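Tryptophanyl-tRNA synthetase (Cryptosporidium parvum Iowa II, PDB 3HV0) probably catalyses the ATP-dependent attachment of L-tryptophan to tRNA(Trp), as a class I aminoacyl-tRNA synthetase whose catalytic domain is present in this chain. Local coordinates at residues R41-K46 and D104-P109; S85-V90 and I276-N281. All blocks are in the same frame, centred on the assembly; numbering follows the deposited sequence.

Contact 1 (R41-K46 and D104-P109); sequences RLTGQK and DTFKVP
Thr43 and Thr105 meet through their methyl ends where two helices finish side by side. Thr43 CG2 lies 3.2 Å from Thr105 CG2, tighter than two methyls usually pack, and the Thr105 methyl also sits beside the hydroxyl of Thr43. Farther along, the same Thr43 methyl touches the Phe106 ring at an oblique angle, with CG2 3.8 Å from CE2. This small apolar patch is bordered by a polar contact: Gln45 reaches across with its extended side chain and sets OE1 2.9 Å from Thr105 OG1. Thr105 OG1 is also hydrogen-bonded to the backbone O of Tyr101, one helical turn back, so Gln45 OE1 and Tyr101 O both flank the hydroxyl. On the other branch of the amide, Gln45 NE2 stays 3.7 Å from Asp104 O, a proximity and not a bond.

The Thr43 torsion sets both branches. With chi1 at 67°, OG1 lies between the backbone N and the carbonyl carbon and accepts from Gln45 N at 3.3 Å, forming an ST turn, while CG2 is directed to the threonine and phenylalanine opposite. The turn spans Gly44, whose positive phi ends the helix and brings Gln45 round to face Thr105.

Behind the contact, Phe106 packs edge-to-face with Tyr69 and Phe75, and Met39 of helix 33-43 touches both Thr105 and Phe106. The contact thus joins the C-terminal end of helix 33-43 to that of helix 93-106, beside helix 62-70 and just ahead of strand 110-114.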
ATOM      1  N   ARG A  41      10.795  40.622   2.863  1.00 21.94           N
ATOM      2  CA  ARG A  41      10.550  41.405   4.086  1.00 22.79           C
ATOM      3  C   ARG A  41      10.705  40.532   5.329  1.00 23.08           C
ATOM      4  O   ARG A  41      11.313  40.930   6.320  1.00 22.75           O
ATOM      5  CB  ARG A  41       9.110  41.943   4.055  1.00 22.99           C
ATOM      6  CG  ARG A  41       8.886  43.265   4.710  1.00 23.70           C
ATOM      7  CD  ARG A  41       8.578  44.339   3.677  1.00 25.50           C
ATOM      8  NE  ARG A  41       7.244  44.198   3.086  1.00 26.40           N
ATOM      9  CZ  ARG A  41       6.679  45.082   2.257  1.00 27.13           C
ATOM     10  NH1 ARG A  41       7.318  46.195   1.894  1.00 27.06           N
ATOM     11  NH2 ARG A  41       5.458  44.852   1.782  1.00 27.65           N
ATOM     12  N   LEU A  42      10.155  39.323   5.230  1.00 23.55           N
ATOM     13  CA  LEU A  42       9.961  38.410   6.353  1.00 23.92           C
ATOM     14  C   LEU A  42      11.121  37.438   6.618  1.00 24.11           C
ATOM     15  O   LEU A  42      11.089  36.722   7.621  1.00 24.45           O
ATOM     16  CB  LEU A  42       8.695  37.581   6.089  1.00 23.97           C
ATOM     17  CG  LEU A  42       7.831  37.156   7.273  1.00 23.88           C
ATOM     18  CD1 LEU A  42       7.378  38.375   8.101  1.00 23.20           C
ATOM     19  CD2 LEU A  42       6.646  36.385   6.740  1.00 22.85           C
ATOM     20  N   THR A  43      12.118  37.382   5.731  1.00 24.03           N
ATOM     21  CA  THR A  43      13.266  36.481   5.934  1.00 24.03           C
ATOM     22  C   THR A  43      14.634  37.151   5.943  1.00 23.87           C
ATOM     23  O   THR A  43      15.615  36.524   6.336  1.00 23.73           O
ATOM     24  CB  THR A  43      13.305  35.382   4.868  1.00 24.06           C
ATOM     25  OG1 THR A  43      13.571  35.966   3.586  1.00 24.51           O
ATOM     26  CG2 THR A  43      11.985  34.633   4.838  1.00 23.83           C
ATOM     27  N   GLY A  44      14.704  38.401   5.492  1.00 24.10           N
ATOM     28  CA  GLY A  44      15.970  39.142   5.419  1.00 23.90           C
ATOM     29  C   GLY A  44      16.839  38.678   4.266  1.00 23.93           C
ATOM     30  O   GLY A  44      17.995  39.061   4.154  1.00 22.98           O
ATOM     31  N   GLN A  45      16.289  37.821   3.408  1.00 24.62           N
ATOM     32  CA  GLN A  45      17.004  37.424   2.214  1.00 24.74           C
ATOM     33  C   GLN A  45      16.277  37.964   1.000  1.00 24.62           C
ATOM     34  O   GLN A  45      15.058  38.044   0.978  1.00 23.87           O
ATOM     35  CB  GLN A  45      17.198  35.923   2.166  1.00 25.08           C
ATOM     36  CG  GLN A  45      18.411  35.415   2.962  1.00 25.87           C
ATOM     37  CD  GLN A  45      18.489  33.877   2.984  1.00 27.84           C
ATOM     38  OE1 GLN A  45      18.139  33.197   2.002  1.00 28.58           O
ATOM     39  NE2 GLN A  45      18.942  33.325   4.110  1.00 28.13           N
ATOM     40  N   LYS A  46      17.064  38.421   0.030  1.00 25.27           N
ATOM     41  CA  LYS A  46      16.561  38.833  -1.281  1.00 25.55           C
ATOM     42  C   LYS A  46      15.994  37.580  -1.967  1.00 25.01           C
ATOM     43  O   LYS A  46      16.398  36.459  -1.656  1.00 24.67           O
ATOM     44  CB  LYS A  46      17.680  39.523  -2.093  1.00 25.69           C
ATOM     45  CG  LYS A  46      17.816  39.073  -3.549  1.00 27.54           C
ATOM     46  CD  LYS A  46      18.948  39.814  -4.259  1.00 28.62           C
ATOM     47  CE  LYS A  46      18.521  41.199  -4.719  1.00 29.53           C
ATOM     48  NZ  LYS A  46      17.553  41.152  -5.860  1.00 29.61           N
ATOM     49  N   ASP A 104      16.874  27.223   3.285  1.00 27.56           N
ATOM     50  CA  ASP A 104      17.848  28.161   3.818  1.00 27.57           C
ATOM     51  C   ASP A 104      17.160  29.431   4.301  1.00 27.50           C
ATOM     52  O   ASP A 104      17.618  30.067   5.244  1.00 27.13           O
ATOM     53  CB  ASP A 104      18.868  28.548   2.741  1.00 27.92           C
ATOM     54  CG  ASP A 104      19.673  27.379   2.241  1.00 29.20           C
ATOM     55  OD1 ASP A 104      19.670  26.299   2.877  1.00 32.67           O
ATOM     56  OD2 ASP A 104      20.317  27.545   1.189  1.00 30.15           O
ATOM     57  N   THR A 105      16.081  29.809   3.621  1.00 27.27           N
ATOM     58  CA  THR A 105      15.430  31.089   3.867  1.00 26.88           C
ATOM     59  C   THR A 105      14.505  30.981   5.057  1.00 26.63           C
ATOM     60  O   THR A 105      14.530  31.837   5.921  1.00 26.21           O
ATOM     61  CB  THR A 105      14.644  31.564   2.642  1.00 26.97           C
ATOM     62  OG1 THR A 105      15.563  31.879   1.586  1.00 27.55           O
ATOM     63  CG2 THR A 105      13.844  32.808   2.961  1.00 27.33           C
ATOM     64  N   PHE A 106      13.704  29.909   5.110  1.00 26.58           N
ATOM     65  CA  PHE A 106      12.753  29.715   6.222  1.00 26.32           C
ATOM     66  C   PHE A 106      13.324  28.906   7.383  1.00 26.16           C
ATOM     67  O   PHE A 106      12.793  28.966   8.491  1.00 25.89           O
ATOM     68  CB  PHE A 106      11.452  29.082   5.718  1.00 26.20           C
ATOM     69  CG  PHE A 106      10.651  29.992   4.844  1.00 26.13           C
ATOM     70  CD1 PHE A 106      10.544  29.756   3.487  1.00 26.16           C
ATOM     71  CD2 PHE A 106      10.033  31.109   5.378  1.00 27.21           C
ATOM     72  CE1 PHE A 106       9.814  30.599   2.674  1.00 26.44           C
ATOM     73  CE2 PHE A 106       9.299  31.970   4.563  1.00 27.71           C
ATOM     74  CZ  PHE A 106       9.197  31.716   3.206  1.00 27.43           C
ATOM     75  N   LYS A 107      14.393  28.154   7.120  1.00 26.28           N
ATOM     76  CA  LYS A 107      15.049  27.318   8.130  1.00 26.32           C
ATOM     77  C   LYS A 107      14.075  26.238   8.642  1.00 26.42           C
ATOM     78  O   LYS A 107      13.959  26.000   9.836  1.00 26.50           O
ATOM     79  CB  LYS A 107      15.570  28.193   9.276  1.00 26.69           C
ATOM     80  CG  LYS A 107      16.997  27.867   9.730  1.00 27.71           C
ATOM     81  CD  LYS A 107      17.137  27.668  11.267  1.00 28.68           C
ATOM     82  CE  LYS A 107      17.701  28.904  12.015  1.00 29.22           C
ATOM     83  NZ  LYS A 107      16.651  29.734  12.673  1.00 29.38           N
ATOM     84  N   VAL A 108      13.363  25.582   7.732  1.00 26.37           N
ATOM     85  CA  VAL A 108      12.335  24.643   8.149  1.00 26.19           C
ATOM     86  C   VAL A 108      12.734  23.233   7.785  1.00 26.06           C
ATOM     87  O   VAL A 108      13.625  23.058   6.980  1.00 26.10           O
ATOM     88  CB  VAL A 108      10.989  24.981   7.515  1.00 26.66           C
ATOM     89  CG1 VAL A 108      10.477  26.339   8.066  1.00 25.14           C
ATOM     90  CG2 VAL A 108      11.087  24.944   5.969  1.00 25.86           C
ATOM     91  N   PRO A 109      12.099  22.224   8.409  1.00 26.05           N
ATOM     92  CA  PRO A 109      12.350  20.824   8.044  1.00 25.93           C
ATOM     93  C   PRO A 109      11.895  20.537   6.657  1.00 25.87           C
ATOM     94  O   PRO A 109      10.967  21.193   6.201  1.00 26.19           O
ATOM     95  CB  PRO A 109      11.492  20.022   9.031  1.00 25.79           C
ATOM     96  CG  PRO A 109      11.293  20.911  10.179  1.00 25.88           C
ATOM     97  CD  PRO A 109      11.294  22.325   9.639  1.00 25.92           C
TER

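Contact 2 (S85-V90 and I276-N281)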
ATOM      1  N   SER A  85      15.532   6.925 -14.024  1.00 27.42           N
ATOM      2  CA  SER A  85      16.882   6.943 -14.599  1.00 27.18           C
ATOM      3  C   SER A  85      17.869   7.020 -13.456  1.00 27.01           C
ATOM      4  O   SER A  85      17.540   7.500 -12.374  1.00 26.70           O
ATOM      5  CB  SER A  85      17.068   8.151 -15.529  1.00 27.13           C
ATOM      6  OG  SER A  85      17.126   9.370 -14.797  1.00 28.28           O
ATOM      7  N   GLU A  86      19.084   6.555 -13.710  1.00 27.33           N
ATOM      8  CA  GLU A  86      20.111   6.489 -12.678  1.00 27.58           C
ATOM      9  C   GLU A  86      20.591   7.872 -12.254  1.00 28.04           C
ATOM     10  O   GLU A  86      20.975   8.058 -11.093  1.00 28.43           O
ATOM     11  CB  GLU A  86      21.294   5.639 -13.124  1.00 27.64           C
ATOM     12  CG  GLU A  86      22.067   5.070 -11.943  1.00 28.58           C
ATOM     13  CD  GLU A  86      23.245   4.216 -12.351  1.00 29.86           C
ATOM     14  OE1 GLU A  86      23.020   3.043 -12.739  1.00 29.84           O
ATOM     15  OE2 GLU A  86      24.393   4.720 -12.250  1.00 30.59           O
ATOM     16  N   SER A  87      20.554   8.835 -13.179  1.00 28.17           N
ATOM     17  CA  SER A  87      20.925  10.212 -12.870  1.00 28.51           C
ATOM     18  C   SER A  87      19.784  11.204 -13.118  1.00 28.49           C
ATOM     19  O   SER A  87      18.921  11.001 -13.961  1.00 28.91           O
ATOM     20  CB  SER A  87      22.149  10.614 -13.682  1.00 28.51           C
ATOM     21  OG  SER A  87      22.641  11.859 -13.217  1.00 29.89           O
ATOM     22  N   LEU A  88      19.776  12.280 -12.354  1.00 28.90           N
ATOM     23  CA  LEU A  88      18.781  13.336 -12.522  1.00 28.60           C
ATOM     24  C   LEU A  88      19.122  14.179 -13.746  1.00 28.56           C
ATOM     25  O   LEU A  88      20.302  14.439 -14.005  1.00 28.39           O
ATOM     26  CB  LEU A  88      18.720  14.221 -11.275  1.00 28.18           C
ATOM     27  CG  LEU A  88      17.682  13.784 -10.214  1.00 28.49           C
ATOM     28  CD1 LEU A  88      17.807  12.301  -9.826  1.00 27.73           C
ATOM     29  CD2 LEU A  88      17.764  14.679  -8.982  1.00 26.20           C
ATOM     30  N   HIS A  89      18.095  14.590 -14.505  1.00 28.86           N
ATOM     31  CA  HIS A  89      18.288  15.600 -15.566  1.00 28.98           C
ATOM     32  C   HIS A  89      18.564  16.923 -14.865  1.00 28.70           C
ATOM     33  O   HIS A  89      18.266  17.087 -13.676  1.00 29.19           O
ATOM     34  CB  HIS A  89      17.060  15.777 -16.468  1.00 29.40           C
ATOM     35  CG  HIS A  89      16.540  14.503 -17.069  1.00 31.46           C
ATOM     36  ND1 HIS A  89      15.211  14.140 -17.009  1.00 34.43           N
ATOM     37  CD2 HIS A  89      17.164  13.519 -17.758  1.00 34.39           C
ATOM     38  CE1 HIS A  89      15.039  12.983 -17.630  1.00 35.51           C
ATOM     39  NE2 HIS A  89      16.210  12.583 -18.093  1.00 35.55           N
ATOM     40  N   VAL A  90      19.121  17.876 -15.593  1.00 28.23           N
ATOM     41  CA  VAL A  90      19.335  19.199 -15.031  1.00 27.80           C
ATOM     42  C   VAL A  90      17.988  19.890 -14.792  1.00 27.93           C
ATOM     43  O   VAL A  90      17.870  20.746 -13.900  1.00 27.78           O
ATOM     44  CB  VAL A  90      20.259  20.048 -15.930  1.00 27.73           C
ATOM     45  CG1 VAL A  90      20.550  21.397 -15.304  1.00 26.82           C
ATOM     46  CG2 VAL A  90      21.570  19.313 -16.162  1.00 26.92           C
ATOM     47  N   ILE A 276      20.089  16.511 -20.859  1.00 25.40           N
ATOM     48  CA  ILE A 276      21.300  16.824 -20.086  1.00 25.02           C
ATOM     49  C   ILE A 276      21.257  16.240 -18.644  1.00 24.43           C
ATOM     50  O   ILE A 276      20.432  16.655 -17.815  1.00 24.24           O
ATOM     51  CB  ILE A 276      21.505  18.371 -20.049  1.00 24.88           C
ATOM     52  CG1 ILE A 276      22.890  18.775 -20.480  1.00 25.56           C
ATOM     53  CG2 ILE A 276      21.316  18.914 -18.682  1.00 26.42           C
ATOM     54  CD1 ILE A 276      23.175  18.429 -21.936  1.00 26.82           C
ATOM     55  N   PHE A 277      22.117  15.267 -18.348  1.00 23.62           N
ATOM     56  CA  PHE A 277      22.184  14.717 -16.992  1.00 23.34           C
ATOM     57  C   PHE A 277      23.267  15.406 -16.155  1.00 22.81           C
ATOM     58  O   PHE A 277      24.258  15.901 -16.685  1.00 22.34           O
ATOM     59  CB  PHE A 277      22.432  13.212 -17.020  1.00 23.36           C
ATOM     60  CG  PHE A 277      21.358  12.424 -17.716  1.00 24.23           C
ATOM     61  CD1 PHE A 277      20.264  11.930 -17.011  1.00 24.39           C
ATOM     62  CD2 PHE A 277      21.456  12.139 -19.069  1.00 25.04           C
ATOM     63  CE1 PHE A 277      19.279  11.171 -17.654  1.00 24.41           C
ATOM     64  CE2 PHE A 277      20.476  11.389 -19.718  1.00 24.85           C
ATOM     65  CZ  PHE A 277      19.383  10.911 -19.011  1.00 24.52           C
ATOM     66  N   VAL A 278      23.084  15.425 -14.836  1.00 22.38           N
ATOM     67  CA  VAL A 278      24.071  16.069 -13.952  1.00 22.11           C
ATOM     68  C   VAL A 278      25.425  15.368 -13.928  1.00 22.04           C
ATOM     69  O   VAL A 278      26.406  15.975 -13.513  1.00 22.35           O
ATOM     70  CB  VAL A 278      23.568  16.204 -12.494  1.00 21.95           C
ATOM     71  CG1 VAL A 278      22.343  17.100 -12.432  1.00 21.07           C
ATOM     72  CG2 VAL A 278      23.284  14.847 -11.905  1.00 22.12           C
ATOM     73  N   ASN A 279      25.480  14.103 -14.356  1.00 21.95           N
ATOM     74  CA  ASN A 279      26.751  13.376 -14.469  1.00 21.91           C
ATOM     75  C   ASN A 279      27.323  13.323 -15.895  1.00 21.84           C
ATOM     76  O   ASN A 279      28.209  12.515 -16.177  1.00 21.72           O
ATOM     77  CB  ASN A 279      26.608  11.960 -13.919  1.00 22.13           C
ATOM     78  CG  ASN A 279      25.750  11.069 -14.794  1.00 22.60           C
ATOM     79  OD1 ASN A 279      24.895  11.539 -15.540  1.00 24.09           O
ATOM     80  ND2 ASN A 279      25.968   9.769 -14.693  1.00 22.02           N
ATOM     81  N   ASP A 280      26.821  14.176 -16.787  1.00 21.75           N
ATOM     82  CA  ASP A 280      27.366  14.277 -18.143  1.00 21.66           C
ATOM     83  C   ASP A 280      28.691  15.034 -18.135  1.00 21.50           C
ATOM     84  O   ASP A 280      28.838  16.049 -17.444  1.00 21.49           O
ATOM     85  CB  ASP A 280      26.388  14.986 -19.099  1.00 21.63           C
ATOM     86  CG  ASP A 280      25.422  14.034 -19.787  1.00 21.61           C
ATOM     87  OD1 ASP A 280      25.644  12.809 -19.773  1.00 20.97           O
ATOM     88  OD2 ASP A 280      24.437  14.529 -20.375  1.00 22.49           O
ATOM     89  N   ASN A 281      29.648  14.532 -18.913  1.00 21.38           N
ATOM     90  CA  ASN A 281      30.915  15.228 -19.116  1.00 21.25           C
ATOM     91  C   ASN A 281      30.739  16.365 -20.123  1.00 21.26           C
ATOM     92  O   ASN A 281      29.704  16.461 -20.772  1.00 20.89           O
ATOM     93  CB  ASN A 281      32.032  14.251 -19.540  1.00 20.97           C
ATOM     94  CG  ASN A 281      31.743  13.543 -20.856  1.00 20.92           C
ATOM     95  OD1 ASN A 281      31.032  14.061 -21.717  1.00 20.66           O
ATOM     96  ND2 ASN A 281      32.316  12.357 -21.025  1.00 20.15           N
TER
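Phe277 lays its ring alongside the imidazole of His89, the two side chains pointing the same way with centroids 4.8 Å apart and planes inclined at 48°. Phe277 CZ lies in the imidazole plane, at the ring edge. The edge of the phenyl ring also meets the carbonyl of Ser87, with CD1 3.5 Å from that O. Ser85 OG donates to the same carbonyl at 2.6 Å from Ser87 O and is itself bonded to Arg81.

The backbones next to these rings pair as a single beta bridge between His89 and Phe277. Val278 N donates to Leu88 O at 3.1 Å, and Val90 N to Ile276 O at 2.9 Å. Within its own segment, Phe277 N donates to Asp280 OD2, met from above the carboxylate plane, in a type I turn from Phe277 to Asp280; the same oxygen also forms a salt bridge with Lys288. Ser87, with OG anti to the backbone N (chi1 -170°), adds a weak bond to Asn279 OD1 at 3.3 Å.

His89 and Val90 begin the HVGH form of the class I HIGH signature, which His92 closes, its ring meeting that of His89. The bridged loops, leading into helices 93-106 and 282-292, are flanked by helix 128-143 along Ser87 and Leu88 and by helix 344-367, whose Leu355 touches Val90 and Ile276.

The segments alternate along the chain, in the order 41-46, 85-90, 104-109, 276-281, so the two contacts interlock in sequence though their centres lie 29 Å apart and their nearest atoms about 17 Å. Helix 93-106 connects them: residues 85-90 lead into its start, and contact 1 lies at its end. This helix is the crossover between the parallel neighbouring strands 76-81 and 110-114 of the Rossmann-type sheet. Contact 1 therefore lies at the far end of the crossover from the HIGH signature, whereas contact 2 ties that signature, the His89 side chain about 9 Å from the bound tryptophan, to the chain following the unmodelled KMSKS-type loop.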